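Local coordinates for protein putative aminooxidase (Propionibacterium acnes, PDB 2BA9) that isomerises polyunsaturated fatty acids, producing conjugated linoleic acid, and binds flavin-adenine dinucleotide, at residues 6-11 / 246-251; 31-36 / 214-219; 280-285 / 365-370; 312-317 / 324-329. All blocks are in the same frame, centred on the assembly; numbering follows the deposited sequence.

Contact 1 (6-11 / 246-251)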
# COMPACT_ATOMS: atom_id res chain seq x y z
N ASP A 6 -29.81 0.24 11.94
CA ASP A 6 -30.36 -1.09 11.65
C ASP A 6 -30.03 -1.54 10.22
O ASP A 6 -30.56 -2.55 9.74
CB ASP A 6 -31.87 -1.14 11.93
CG ASP A 6 -32.72 -0.49 10.84
OD1 ASP A 6 -32.21 0.30 10.01
OD2 ASP A 6 -33.95 -0.77 10.81
N SER A 7 -29.16 -0.80 9.53
CA SER A 7 -28.74 -1.22 8.22
C SER A 7 -27.83 -2.43 8.35
O SER A 7 -26.93 -2.46 9.21
CB SER A 7 -28.03 -0.08 7.48
OG SER A 7 -28.92 0.98 7.19
N ARG A 8 -28.12 -3.43 7.52
CA ARG A 8 -27.26 -4.58 7.35
C ARG A 8 -26.19 -4.19 6.36
O ARG A 8 -26.49 -3.92 5.21
CB ARG A 8 -28.03 -5.77 6.81
CG ARG A 8 -29.08 -6.30 7.75
CD ARG A 8 -30.07 -7.17 7.00
NE ARG A 8 -30.89 -6.38 6.08
CZ ARG A 8 -31.60 -6.89 5.07
NH1 ARG A 8 -31.62 -8.20 4.85
NH2 ARG A 8 -32.31 -6.09 4.29
N ILE A 9 -24.95 -4.16 6.83
CA ILE A 9 -23.84 -3.67 6.03
C ILE A 9 -22.89 -4.83 5.73
O ILE A 9 -22.45 -5.55 6.63
CB ILE A 9 -23.08 -2.56 6.78
CG1 ILE A 9 -24.03 -1.38 7.06
CG2 ILE A 9 -21.88 -2.13 5.97
CD1 ILE A 9 -23.52 -0.42 8.11
N ALA A 10 -22.59 -5.01 4.45
CA ALA A 10 -21.68 -6.06 3.99
C ALA A 10 -20.38 -5.40 3.61
O ALA A 10 -20.35 -4.54 2.72
CB ALA A 10 -22.26 -6.83 2.81
N ILE A 11 -19.31 -5.76 4.31
CA ILE A 11 -17.97 -5.27 4.02
C ILE A 11 -17.20 -6.34 3.24
O ILE A 11 -17.02 -7.46 3.74
CB ILE A 11 -17.20 -4.88 5.33
CG1 ILE A 11 -17.91 -3.71 6.03
CG2 ILE A 11 -15.75 -4.54 5.02
CD1 ILE A 11 -17.82 -3.71 7.57
N GLU A 246 -29.13 -11.20 1.53
CA GLU A 246 -29.50 -9.82 1.27
C GLU A 246 -28.93 -8.90 2.34
O GLU A 246 -29.02 -9.19 3.54
CB GLU A 246 -31.02 -9.71 1.26
CG GLU A 246 -31.57 -8.38 0.77
CD GLU A 246 -33.06 -8.30 0.97
OE1 GLU A 246 -33.76 -9.27 0.60
OE2 GLU A 246 -33.54 -7.29 1.51
N SER A 247 -28.34 -7.79 1.89
CA SER A 247 -27.94 -6.70 2.77
C SER A 247 -28.54 -5.38 2.29
O SER A 247 -29.13 -5.30 1.20
CB SER A 247 -26.42 -6.61 2.82
OG SER A 247 -25.85 -7.87 3.13
N ASP A 248 -28.40 -4.36 3.12
CA ASP A 248 -28.92 -3.02 2.82
C ASP A 248 -27.85 -2.16 2.17
O ASP A 248 -28.15 -1.38 1.27
CB ASP A 248 -29.40 -2.35 4.10
CG ASP A 248 -30.58 -3.05 4.71
OD1 ASP A 248 -31.58 -3.25 4.00
OD2 ASP A 248 -30.52 -3.42 5.89
N VAL A 249 -26.62 -2.33 2.64
CA VAL A 249 -25.49 -1.50 2.20
C VAL A 249 -24.27 -2.38 1.87
O VAL A 249 -24.02 -3.40 2.52
CB VAL A 249 -25.14 -0.47 3.28
CG1 VAL A 249 -24.06 0.49 2.80
CG2 VAL A 249 -26.37 0.29 3.70
N LEU A 250 -23.54 -1.97 0.83
CA LEU A 250 -22.32 -2.63 0.40
C LEU A 250 -21.12 -1.69 0.54
O LEU A 250 -21.16 -0.57 0.06
CB LEU A 250 -22.45 -3.06 -1.06
CG LEU A 250 -21.30 -3.89 -1.64
CD1 LEU A 250 -21.15 -5.20 -0.86
CD2 LEU A 250 -21.56 -4.16 -3.14
N VAL A 251 -20.04 -2.18 1.16
CA VAL A 251 -18.81 -1.42 1.31
C VAL A 251 -17.63 -2.22 0.74
O VAL A 251 -17.31 -3.30 1.25
CB VAL A 251 -18.56 -1.00 2.78
CG1 VAL A 251 -17.25 -0.23 2.93
CG2 VAL A 251 -19.72 -0.16 3.27
O HOH W 1 -32.69 -2.92 7.71
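Arg8 and Asp248 satisfy each other through both backbone and side chain. The amide of Arg8 points almost straight at Asp248 OD2, N to OD2 2.9 Å with 175° at the hydrogen, and uses the lone pair of that oxygen turned away from OD1. The same OD2 takes a second bond from Arg8 NE, which comes down on it from above the carboxylate plane, and a third from a water that also donates to Asp6 O. Arg8 NH2 reaches the other oxygen, Asp248 OD1, at 2.9 Å, so the guanidinium holds the carboxylate side-on through NE and NH2. A bend at chi3 (-68°) turns the guanidinium so that NE and NH2 face the Asp248 carboxylate. NH2 carries a longer salt bridge to Glu246 OE2 (3.3 Å), again met from above the carboxylate plane.

Arg8 O in turn accepts from two successive amides, Asp248 N at 2.9 Å and Val249 N at 3.0 Å. From there the strands run parallel: Ala10 N donates to Val249 O, and Val251 N to Ala10 O at 2.8 Å. Ile9, Val249 and Val251 pack on one face of the Rossmann-type sheet, where Phe423 of helix 408-423 covers them. The charged, partly exposed network thus sits at the start of the pairing, ahead of these buried residues; Asp248 and Glu246 would together more than offset the charge of Arg8, so the cluster may be net negative.

Contact 2 (31-36 / 214-219); sequences HDYTIL and ATLEHP
Tyr33 and His218 meet because of their first torsions: chi1 of 66° sets the Tyr33 ring between its own backbone N and carbonyl carbon and swings the hydroxyl to the 214-219 loop, while chi1 of -50° in His218 turns the imidazole edge onto that ring. The result is a T-shaped pair, centroids 5.1 Å apart and planes at 90°, with His218 CD2 over the rim of the tyrosine face. At the far end of the ring, Tyr33 OH accepts a nearly straight bond from His218 N (3.1 Å). It is also hydrogen-bonded to Glu26, whose carboxylate takes the amide of Glu217 as well.

Glu217 stretches out fully beyond CG to bring OE1 within 2.7 Å of His31 ND1, presenting its syn lone pair, although the oxygen sits somewhat out of the imidazole plane. His218 NE2 makes a short but bent, weak bond to His31 O, 2.7 Å between the two atoms. Deeper in, the methyls Ile35 CD1 and Leu216 CD1 touch at 3.5 Å, and a water bridges Ile35 N to Pro219 O.

The loop after helix 204-215 is thus tied to strand 33-36, an edge strand of the parallel sheet. With a carboxylate on ND1, a positive charge on His31 would probably be favoured, making that link partly ionic at the protein surface.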
# COMPACT_ATOMS: atom_id res chain seq x y z
N HIS A 31 -24.02 -1.93 14.41
CA HIS A 31 -23.68 -3.28 14.91
C HIS A 31 -24.05 -4.46 14.00
O HIS A 31 -23.71 -5.62 14.31
CB HIS A 31 -24.35 -3.52 16.26
CG HIS A 31 -24.04 -2.49 17.28
ND1 HIS A 31 -22.82 -2.44 17.93
CD2 HIS A 31 -24.78 -1.48 17.79
CE1 HIS A 31 -22.83 -1.43 18.79
NE2 HIS A 31 -24.01 -0.83 18.72
N ASP A 32 -24.76 -4.19 12.92
CA ASP A 32 -25.18 -5.23 11.99
C ASP A 32 -24.32 -5.15 10.73
O ASP A 32 -24.79 -4.85 9.64
CB ASP A 32 -26.67 -5.08 11.66
CG ASP A 32 -27.24 -6.27 10.92
OD1 ASP A 32 -26.48 -7.15 10.45
OD2 ASP A 32 -28.49 -6.31 10.81
N TYR A 33 -23.04 -5.42 10.90
CA TYR A 33 -22.12 -5.46 9.79
C TYR A 33 -21.60 -6.89 9.66
O TYR A 33 -21.57 -7.64 10.63
CB TYR A 33 -20.97 -4.46 9.97
CG TYR A 33 -20.05 -4.78 11.13
CD1 TYR A 33 -18.97 -5.66 10.99
CD2 TYR A 33 -20.28 -4.22 12.39
CE1 TYR A 33 -18.15 -5.97 12.06
CE2 TYR A 33 -19.46 -4.52 13.46
CZ TYR A 33 -18.40 -5.39 13.29
OH TYR A 33 -17.60 -5.67 14.37
N THR A 34 -21.22 -7.25 8.44
CA THR A 34 -20.58 -8.54 8.16
C THR A 34 -19.41 -8.27 7.23
O THR A 34 -19.57 -7.57 6.23
CB THR A 34 -21.57 -9.52 7.46
OG1 THR A 34 -22.65 -9.82 8.35
CG2 THR A 34 -20.87 -10.84 7.09
N ILE A 35 -18.24 -8.80 7.59
CA ILE A 35 -17.06 -8.71 6.74
C ILE A 35 -16.83 -10.02 5.99
O ILE A 35 -16.74 -11.09 6.60
CB ILE A 35 -15.78 -8.37 7.53
CG1 ILE A 35 -15.94 -7.07 8.32
CG2 ILE A 35 -14.59 -8.23 6.56
CD1 ILE A 35 -14.94 -6.95 9.51
N LEU A 36 -16.72 -9.94 4.67
CA LEU A 36 -16.58 -11.13 3.83
C LEU A 36 -15.19 -11.21 3.19
O LEU A 36 -14.82 -10.37 2.36
CB LEU A 36 -17.66 -11.16 2.76
CG LEU A 36 -19.11 -11.12 3.24
CD1 LEU A 36 -20.04 -10.90 2.06
CD2 LEU A 36 -19.46 -12.39 3.99
N ALA A 214 -10.25 -10.10 16.10
CA ALA A 214 -10.69 -10.69 17.36
C ALA A 214 -11.51 -9.72 18.22
O ALA A 214 -12.50 -10.11 18.80
CB ALA A 214 -9.49 -11.22 18.15
N THR A 215 -11.13 -8.45 18.27
CA THR A 215 -11.85 -7.47 19.11
C THR A 215 -13.21 -7.05 18.54
O THR A 215 -14.03 -6.45 19.25
CB THR A 215 -11.02 -6.20 19.34
OG1 THR A 215 -10.92 -5.47 18.12
CG2 THR A 215 -9.63 -6.53 19.87
N LEU A 216 -13.44 -7.32 17.26
CA LEU A 216 -14.70 -6.97 16.59
C LEU A 216 -15.88 -7.78 17.12
O LEU A 216 -15.75 -8.97 17.43
CB LEU A 216 -14.61 -7.22 15.07
CG LEU A 216 -13.58 -6.40 14.30
CD1 LEU A 216 -13.67 -6.70 12.81
CD2 LEU A 216 -13.75 -4.90 14.61
N GLU A 217 -17.04 -7.12 17.18
CA GLU A 217 -18.32 -7.73 17.48
C GLU A 217 -18.61 -8.84 16.47
O GLU A 217 -19.09 -9.91 16.84
CB GLU A 217 -19.43 -6.65 17.45
CG GLU A 217 -20.79 -7.04 18.03
CD GLU A 217 -21.83 -5.91 17.92
OE1 GLU A 217 -21.44 -4.72 17.98
OE2 GLU A 217 -23.03 -6.21 17.78
N HIS A 218 -18.29 -8.60 15.19
CA HIS A 218 -18.41 -9.61 14.15
C HIS A 218 -17.10 -9.77 13.36
O HIS A 218 -16.87 -9.07 12.37
CB HIS A 218 -19.56 -9.28 13.18
CG HIS A 218 -20.85 -8.97 13.86
ND1 HIS A 218 -21.75 -9.94 14.24
CD2 HIS A 218 -21.40 -7.78 14.23
CE1 HIS A 218 -22.79 -9.37 14.82
NE2 HIS A 218 -22.61 -8.07 14.82
N PRO A 219 -16.22 -10.66 13.84
CA PRO A 219 -15.02 -11.02 13.10
C PRO A 219 -15.31 -11.47 11.66
O PRO A 219 -16.43 -11.88 11.31
CB PRO A 219 -14.45 -12.17 13.94
CG PRO A 219 -14.93 -11.89 15.31
CD PRO A 219 -16.30 -11.36 15.13
O HOH W 2 -18.08 -10.30 9.96

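Contact 3 (280-285 / 365-370). With FAD (flavin-adenine dinucleotide), chain D.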
# COMPACT_ATOMS: atom_id res chain seq x y z
N GLN A 280 2.70 -4.89 -10.26
CA GLN A 280 3.09 -6.27 -10.00
C GLN A 280 4.38 -6.31 -9.16
O GLN A 280 5.50 -6.33 -9.71
CB GLN A 280 3.27 -6.99 -11.33
CG GLN A 280 1.99 -7.09 -12.18
CD GLN A 280 2.23 -7.81 -13.49
OE1 GLN A 280 2.82 -8.90 -13.52
NE2 GLN A 280 1.78 -7.22 -14.59
N TYR A 281 4.21 -6.36 -7.83
CA TYR A 281 5.31 -6.25 -6.85
C TYR A 281 5.62 -7.62 -6.24
O TYR A 281 4.77 -8.21 -5.56
CB TYR A 281 4.88 -5.27 -5.75
CG TYR A 281 5.94 -4.76 -4.79
CD1 TYR A 281 7.26 -4.57 -5.19
CD2 TYR A 281 5.58 -4.38 -3.49
CE1 TYR A 281 8.22 -4.05 -4.30
CE2 TYR A 281 6.51 -3.88 -2.60
CZ TYR A 281 7.84 -3.71 -3.01
OH TYR A 281 8.78 -3.17 -2.13
N MET A 282 6.84 -8.11 -6.49
CA MET A 282 7.21 -9.49 -6.14
C MET A 282 8.19 -9.54 -4.98
O MET A 282 9.24 -8.91 -5.00
CB MET A 282 7.79 -10.22 -7.34
CG MET A 282 8.08 -11.69 -7.07
SD MET A 282 8.24 -12.68 -8.57
CE MET A 282 10.02 -12.82 -8.72
N VAL A 283 7.82 -10.33 -3.99
CA VAL A 283 8.63 -10.55 -2.81
C VAL A 283 9.08 -12.00 -2.83
O VAL A 283 8.29 -12.89 -3.14
CB VAL A 283 7.84 -10.28 -1.52
CG1 VAL A 283 8.73 -10.45 -0.28
CG2 VAL A 283 7.22 -8.89 -1.58
N ASP A 284 10.35 -12.22 -2.53
CA ASP A 284 10.90 -13.55 -2.36
C ASP A 284 11.52 -13.61 -0.99
O ASP A 284 12.33 -12.76 -0.64
CB ASP A 284 11.96 -13.83 -3.42
CG ASP A 284 11.39 -14.06 -4.78
OD1 ASP A 284 11.35 -15.23 -5.20
OD2 ASP A 284 11.01 -13.07 -5.45
N ALA A 285 11.12 -14.62 -0.22
CA ALA A 285 11.69 -14.88 1.11
C ALA A 285 12.84 -15.86 0.94
O ALA A 285 12.63 -16.97 0.47
CB ALA A 285 10.62 -15.43 2.08
N GLU A 365 7.45 -17.17 -2.40
CA GLU A 365 7.37 -16.10 -3.39
C GLU A 365 5.94 -15.65 -3.56
O GLU A 365 5.02 -16.48 -3.62
CB GLU A 365 7.88 -16.56 -4.74
CG GLU A 365 8.09 -15.42 -5.70
CD GLU A 365 8.61 -15.89 -7.01
OE1 GLU A 365 7.78 -16.36 -7.82
OE2 GLU A 365 9.85 -15.81 -7.22
N GLN A 366 5.76 -14.34 -3.65
CA GLN A 366 4.45 -13.75 -3.89
C GLN A 366 4.57 -12.56 -4.83
O GLN A 366 5.35 -11.66 -4.55
CB GLN A 366 3.86 -13.25 -2.57
CG GLN A 366 2.46 -12.67 -2.70
CD GLN A 366 1.42 -13.71 -2.90
OE1 GLN A 366 1.27 -14.62 -2.08
NE2 GLN A 366 0.66 -13.59 -3.97
N THR A 367 3.79 -12.56 -5.91
CA THR A 367 3.53 -11.31 -6.65
C THR A 367 2.18 -10.75 -6.18
O THR A 367 1.14 -11.39 -6.28
CB THR A 367 3.56 -11.46 -8.19
OG1 THR A 367 4.85 -11.94 -8.60
CG2 THR A 367 3.30 -10.12 -8.87
N TRP A 368 2.22 -9.55 -5.64
CA TRP A 368 1.05 -8.95 -5.02
C TRP A 368 0.31 -8.03 -5.99
O TRP A 368 0.94 -7.37 -6.82
CB TRP A 368 1.48 -8.08 -3.84
CG TRP A 368 2.10 -8.78 -2.70
CD1 TRP A 368 3.42 -8.78 -2.37
CD2 TRP A 368 1.43 -9.53 -1.68
NE1 TRP A 368 3.62 -9.48 -1.21
CE2 TRP A 368 2.41 -9.95 -0.77
CE3 TRP A 368 0.10 -9.87 -1.45
CZ2 TRP A 368 2.10 -10.71 0.36
CZ3 TRP A 368 -0.21 -10.64 -0.33
CH2 TRP A 368 0.78 -11.05 0.56
N TYR A 369 -1.01 -7.99 -5.88
CA TYR A 369 -1.81 -6.95 -6.50
C TYR A 369 -1.56 -5.72 -5.64
O TYR A 369 -1.97 -5.66 -4.46
CB TYR A 369 -3.29 -7.30 -6.52
CG TYR A 369 -4.19 -6.22 -7.03
CD1 TYR A 369 -4.55 -6.14 -8.37
CD2 TYR A 369 -4.73 -5.27 -6.16
CE1 TYR A 369 -5.42 -5.14 -8.83
CE2 TYR A 369 -5.58 -4.27 -6.61
CZ TYR A 369 -5.91 -4.21 -7.94
OH TYR A 369 -6.76 -3.22 -8.37
N TYR A 370 -0.88 -4.76 -6.24
CA TYR A 370 -0.26 -3.70 -5.48
C TYR A 370 -0.60 -2.35 -6.08
O TYR A 370 -0.75 -2.22 -7.30
CB TYR A 370 1.26 -3.90 -5.48
CG TYR A 370 1.97 -3.21 -4.34
CD1 TYR A 370 1.81 -3.66 -3.03
CD2 TYR A 370 2.80 -2.12 -4.56
CE1 TYR A 370 2.45 -3.03 -1.97
CE2 TYR A 370 3.46 -1.49 -3.50
CZ TYR A 370 3.27 -1.96 -2.21
OH TYR A 370 3.90 -1.36 -1.16
PA FAD D . -5.36 -5.60 1.05
O1A FAD D . -4.30 -5.49 2.12
O2A FAD D . -4.90 -6.09 -0.31
O5B FAD D . -6.48 -6.63 1.55
C5B FAD D . -7.59 -6.84 0.71
C4B FAD D . -8.41 -8.00 1.22
O4B FAD D . -9.54 -8.16 0.39
C3B FAD D . -7.62 -9.31 1.22
O3B FAD D . -7.68 -9.91 2.49
C2B FAD D . -8.28 -10.13 0.14
O2B FAD D . -8.14 -11.53 0.33
C1B FAD D . -9.70 -9.54 0.13
N9A FAD D . -10.36 -9.80 -1.16
C8A FAD D . -9.89 -9.50 -2.42
N7A FAD D . -10.79 -9.93 -3.35
C5A FAD D . -11.83 -10.51 -2.68
C6A FAD D . -13.02 -11.14 -3.11
N6A FAD D . -13.48 -10.90 -4.39
N1A FAD D . -13.91 -11.61 -2.15
C2A FAD D . -13.62 -11.53 -0.80
N3A FAD D . -12.44 -10.91 -0.39
C4A FAD D . -11.56 -10.43 -1.31
N1 FAD D . 1.95 -0.39 3.90
C2 FAD D . 2.45 0.54 4.79
O2 FAD D . 1.67 1.29 5.38
N3 FAD D . 3.81 0.65 4.98
C4 FAD D . 4.68 -0.19 4.31
O4 FAD D . 5.89 -0.07 4.52
C4X FAD D . 4.18 -1.14 3.42
N5 FAD D . 5.02 -1.99 2.72
C5X FAD D . 4.53 -3.04 1.96
C6 FAD D . 5.40 -3.96 1.38
C7 FAD D . 4.89 -5.03 0.66
C7M FAD D . 5.86 -6.01 0.06
C8 FAD D . 3.52 -5.18 0.51
C8M FAD D . 2.92 -6.32 -0.27
C9 FAD D . 2.66 -4.25 1.09
C9A FAD D . 3.15 -3.17 1.81
N10 FAD D . 2.30 -2.21 2.39
C10 FAD D . 2.80 -1.25 3.24
C1' FAD D . 0.93 -1.98 1.85
C2' FAD D . -0.15 -2.52 2.79
O2' FAD D . 0.13 -3.84 3.22
C3' FAD D . -1.48 -2.44 2.05
O3' FAD D . -1.65 -1.13 1.51
C4' FAD D . -2.63 -2.82 2.96
O4' FAD D . -2.61 -4.21 3.28
C5' FAD D . -3.93 -2.41 2.29
O5' FAD D . -5.02 -3.01 2.94
P FAD D . -6.42 -3.22 2.15
O1P FAD D . -7.42 -3.93 3.03
O2P FAD D . -6.90 -1.88 1.70
O3P FAD D . -6.09 -4.18 0.90
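The Tyr370 ring has Tyr281 CD2 over the centre of one face, 3.4 Å above its plane, and C9 of the flavin at its edge. The two tyrosines point the same way, but their planes stand 45° apart. The Trp368 indole is sandwiched: the flavin methyl C8M lies over one face, 3.3 Å from Trp368 CD1, and Gln366 CG of its own strand covers the other, while Val283 CG2 abuts the indole edge, 3.7 Å from Trp368 NE1. The dimethylbenzene end of the isoalloxazine is therefore flanked by Trp368, Tyr370 and Tyr281, with Val283 CG2 also touching C7M. The polar ends are fixed elsewhere: Tyr281 OH bonds to Ala167 O, Tyr370 OH to Phe168 O and Trp368 NE1 to Met58 O.

Backbone bonds hold the antiparallel strands together, Trp368 N to Tyr281 O and a mutual pair between Val283 and Gln366. On the other face of the sheet, Asp284 OD1 and Glu365 OE2 come to 2.6 Å, so one of these acids probably carries a proton; Arg345 makes a salt bridge to Glu365 OE1. Met282 lies across Glu365 and Thr367, its SD 3.5 Å from Thr367 OG1.

One face of this strand pair thus forms part of the wall of the FAD pocket beside the flavin methyls, in the large mixed sheet that accompanies the Rossmann-type dinucleotide-binding domain in the flavin-containing amine oxidoreductase family.

Contact 4 (312-317 / 324-329); sequences VYYHRW and IITTYL
Val312 meets Tyr328 through CG1, which a chi1 of 57° places between the backbone N and the carbonyl carbon; there it lies 3.7 Å from Tyr328 CB. The tyrosine runs back alongside its partner strand, its ring edge facing Val312 O. Its CE2 comes 3.9 Å from Tyr314 CB, the two tyrosines lying side by side. Thr326 OG1, likewise held between its own backbone N and carbonyl carbon (chi1 49°), lies at the edge of the Tyr314 ring, 3.4 Å from Tyr314 CB, and shares a short 2.6 Å hydrogen bond with Tyr328 OH. Tyr314 itself points on to Arg316, whose NH1 bonds to its OH in the guanidinium plane; Arg316 CB covers one face of the ring.

On the other face of the hairpin, Ile325 CD1 packs 3.9 Å from His315 CD2. Of the backbone bonds, Tyr314 N to Thr326 O is firm at 2.8 Å, whereas Thr326 N to Tyr314 O is weak, and a water donates to both Tyr314 O and Ile324 O.

This beta hairpin, strands 310-315 and 325-330, lies inside the mixed sheet between strands 295-297 and 277-288; helix 341-355 packs on Tyr313 and Thr327, while Tyr328 on the other face touches FAD.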
# COMPACT_ATOMS: atom_id res chain seq x y z
N VAL A 312 15.68 -3.47 -3.25
CA VAL A 312 15.91 -3.41 -1.82
C VAL A 312 15.76 -4.81 -1.27
O VAL A 312 15.06 -5.66 -1.84
CB VAL A 312 14.93 -2.45 -1.11
CG1 VAL A 312 13.49 -2.85 -1.38
CG2 VAL A 312 15.20 -2.40 0.41
N TYR A 313 16.47 -5.08 -0.17
CA TYR A 313 16.26 -6.32 0.58
C TYR A 313 16.21 -6.00 2.05
O TYR A 313 16.81 -5.04 2.50
CB TYR A 313 17.31 -7.38 0.25
CG TYR A 313 18.74 -6.97 0.46
CD1 TYR A 313 19.33 -7.01 1.72
CD2 TYR A 313 19.52 -6.56 -0.61
CE1 TYR A 313 20.65 -6.64 1.90
CE2 TYR A 313 20.83 -6.19 -0.44
CZ TYR A 313 21.41 -6.23 0.81
OH TYR A 313 22.74 -5.85 0.97
N TYR A 314 15.47 -6.82 2.78
CA TYR A 314 15.18 -6.60 4.19
C TYR A 314 15.90 -7.58 5.13
O TYR A 314 15.67 -8.79 5.08
CB TYR A 314 13.67 -6.69 4.37
CG TYR A 314 13.14 -6.55 5.78
CD1 TYR A 314 13.72 -5.70 6.70
CD2 TYR A 314 12.01 -7.25 6.16
CE1 TYR A 314 13.21 -5.57 7.99
CE2 TYR A 314 11.49 -7.14 7.42
CZ TYR A 314 12.09 -6.30 8.34
OH TYR A 314 11.55 -6.20 9.58
N HIS A 315 16.77 -7.01 5.97
CA HIS A 315 17.46 -7.69 7.07
C HIS A 315 16.65 -7.53 8.37
O HIS A 315 16.63 -6.45 8.96
CB HIS A 315 18.87 -7.07 7.23
CG HIS A 315 19.73 -7.71 8.28
ND1 HIS A 315 20.03 -7.09 9.48
CD2 HIS A 315 20.41 -8.89 8.30
CE1 HIS A 315 20.84 -7.86 10.19
NE2 HIS A 315 21.08 -8.96 9.50
N ARG A 316 16.01 -8.59 8.84
CA ARG A 316 15.00 -8.48 9.92
C ARG A 316 15.50 -8.96 11.29
O ARG A 316 15.44 -8.21 12.29
CB ARG A 316 13.73 -9.25 9.54
CG ARG A 316 12.62 -9.27 10.62
CD ARG A 316 11.28 -9.60 9.98
NE ARG A 316 10.18 -9.87 10.92
CZ ARG A 316 9.40 -8.94 11.47
NH1 ARG A 316 9.61 -7.65 11.25
NH2 ARG A 316 8.41 -9.30 12.27
N TRP A 317 15.97 -10.21 11.34
CA TRP A 317 16.47 -10.81 12.57
C TRP A 317 17.98 -10.84 12.51
O TRP A 317 18.56 -11.70 11.84
CB TRP A 317 15.91 -12.22 12.73
CG TRP A 317 14.40 -12.26 12.77
CD1 TRP A 317 13.57 -12.87 11.86
CD2 TRP A 317 13.55 -11.67 13.75
NE1 TRP A 317 12.27 -12.69 12.23
CE2 TRP A 317 12.22 -11.95 13.38
CE3 TRP A 317 13.78 -10.92 14.91
CZ2 TRP A 317 11.13 -11.53 14.13
CZ3 TRP A 317 12.69 -10.50 15.66
CH2 TRP A 317 11.38 -10.80 15.26
N ILE A 324 15.13 -15.45 7.51
CA ILE A 324 14.67 -14.98 6.21
C ILE A 324 15.11 -13.56 5.89
O ILE A 324 15.03 -12.65 6.73
CB ILE A 324 13.12 -15.06 6.10
CG1 ILE A 324 12.65 -16.51 6.21
CG2 ILE A 324 12.62 -14.49 4.77
CD1 ILE A 324 13.19 -17.41 5.11
N ILE A 325 15.59 -13.39 4.65
CA ILE A 325 15.89 -12.10 4.07
C ILE A 325 14.96 -11.99 2.88
O ILE A 325 15.00 -12.85 1.99
CB ILE A 325 17.35 -12.02 3.57
CG1 ILE A 325 18.35 -12.22 4.73
CG2 ILE A 325 17.59 -10.73 2.82
CD1 ILE A 325 18.47 -11.08 5.73
N THR A 326 14.11 -10.97 2.86
CA THR A 326 13.16 -10.83 1.76
C THR A 326 13.72 -9.83 0.74
O THR A 326 14.41 -8.86 1.10
CB THR A 326 11.73 -10.42 2.24
OG1 THR A 326 11.80 -9.30 3.13
CG2 THR A 326 11.02 -11.58 2.93
N THR A 327 13.43 -10.09 -0.53
CA THR A 327 13.85 -9.24 -1.65
C THR A 327 12.62 -8.69 -2.34
O THR A 327 11.55 -9.31 -2.31
CB THR A 327 14.68 -10.02 -2.70
OG1 THR A 327 13.81 -10.89 -3.44
CG2 THR A 327 15.80 -10.84 -2.05
N TYR A 328 12.80 -7.54 -2.99
CA TYR A 328 11.71 -6.76 -3.59
C TYR A 328 12.08 -6.28 -4.99
O TYR A 328 13.10 -5.61 -5.16
CB TYR A 328 11.39 -5.57 -2.68
CG TYR A 328 11.09 -6.00 -1.25
CD1 TYR A 328 9.77 -6.18 -0.81
CD2 TYR A 328 12.12 -6.28 -0.36
CE1 TYR A 328 9.50 -6.61 0.47
CE2 TYR A 328 11.86 -6.70 0.93
CZ TYR A 328 10.54 -6.87 1.34
OH TYR A 328 10.29 -7.29 2.62
N LEU A 329 11.25 -6.62 -5.97
CA LEU A 329 11.42 -6.14 -7.35
C LEU A 329 10.06 -5.84 -7.95
O LEU A 329 9.02 -6.33 -7.47
CB LEU A 329 12.15 -7.17 -8.23
CG LEU A 329 11.51 -8.58 -8.38
CD1 LEU A 329 10.41 -8.63 -9.41
CD2 LEU A 329 12.56 -9.66 -8.68
O HOH W 3 13.47 -10.29 6.15
O HOH W 4 16.26 -11.54 8.92

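The four contacts fall into two pairs, one in each sheet. Contacts 1 and 2, with centres about 12 Å apart, share the parallel sheet, where strands 9-12 and 33-36 are neighbours; Ile11 probably bonds to Thr34 and Leu36. Contacts 3 and 4, also about 12 Å between centres, share the mixed sheet, joined through strands 277-288 and 325-330. In sequence, contact 2 falls between the two segments of contact 1, and the hairpin of contact 4 between those of contact 3. Contacts 1 and 4 lie about 40 Å apart, centre to centre, on opposite sides of the chain's centre. FAD spans the gap, touching Leu36 in one sheet and Tyr281, Tyr370 and Tyr328 in the other.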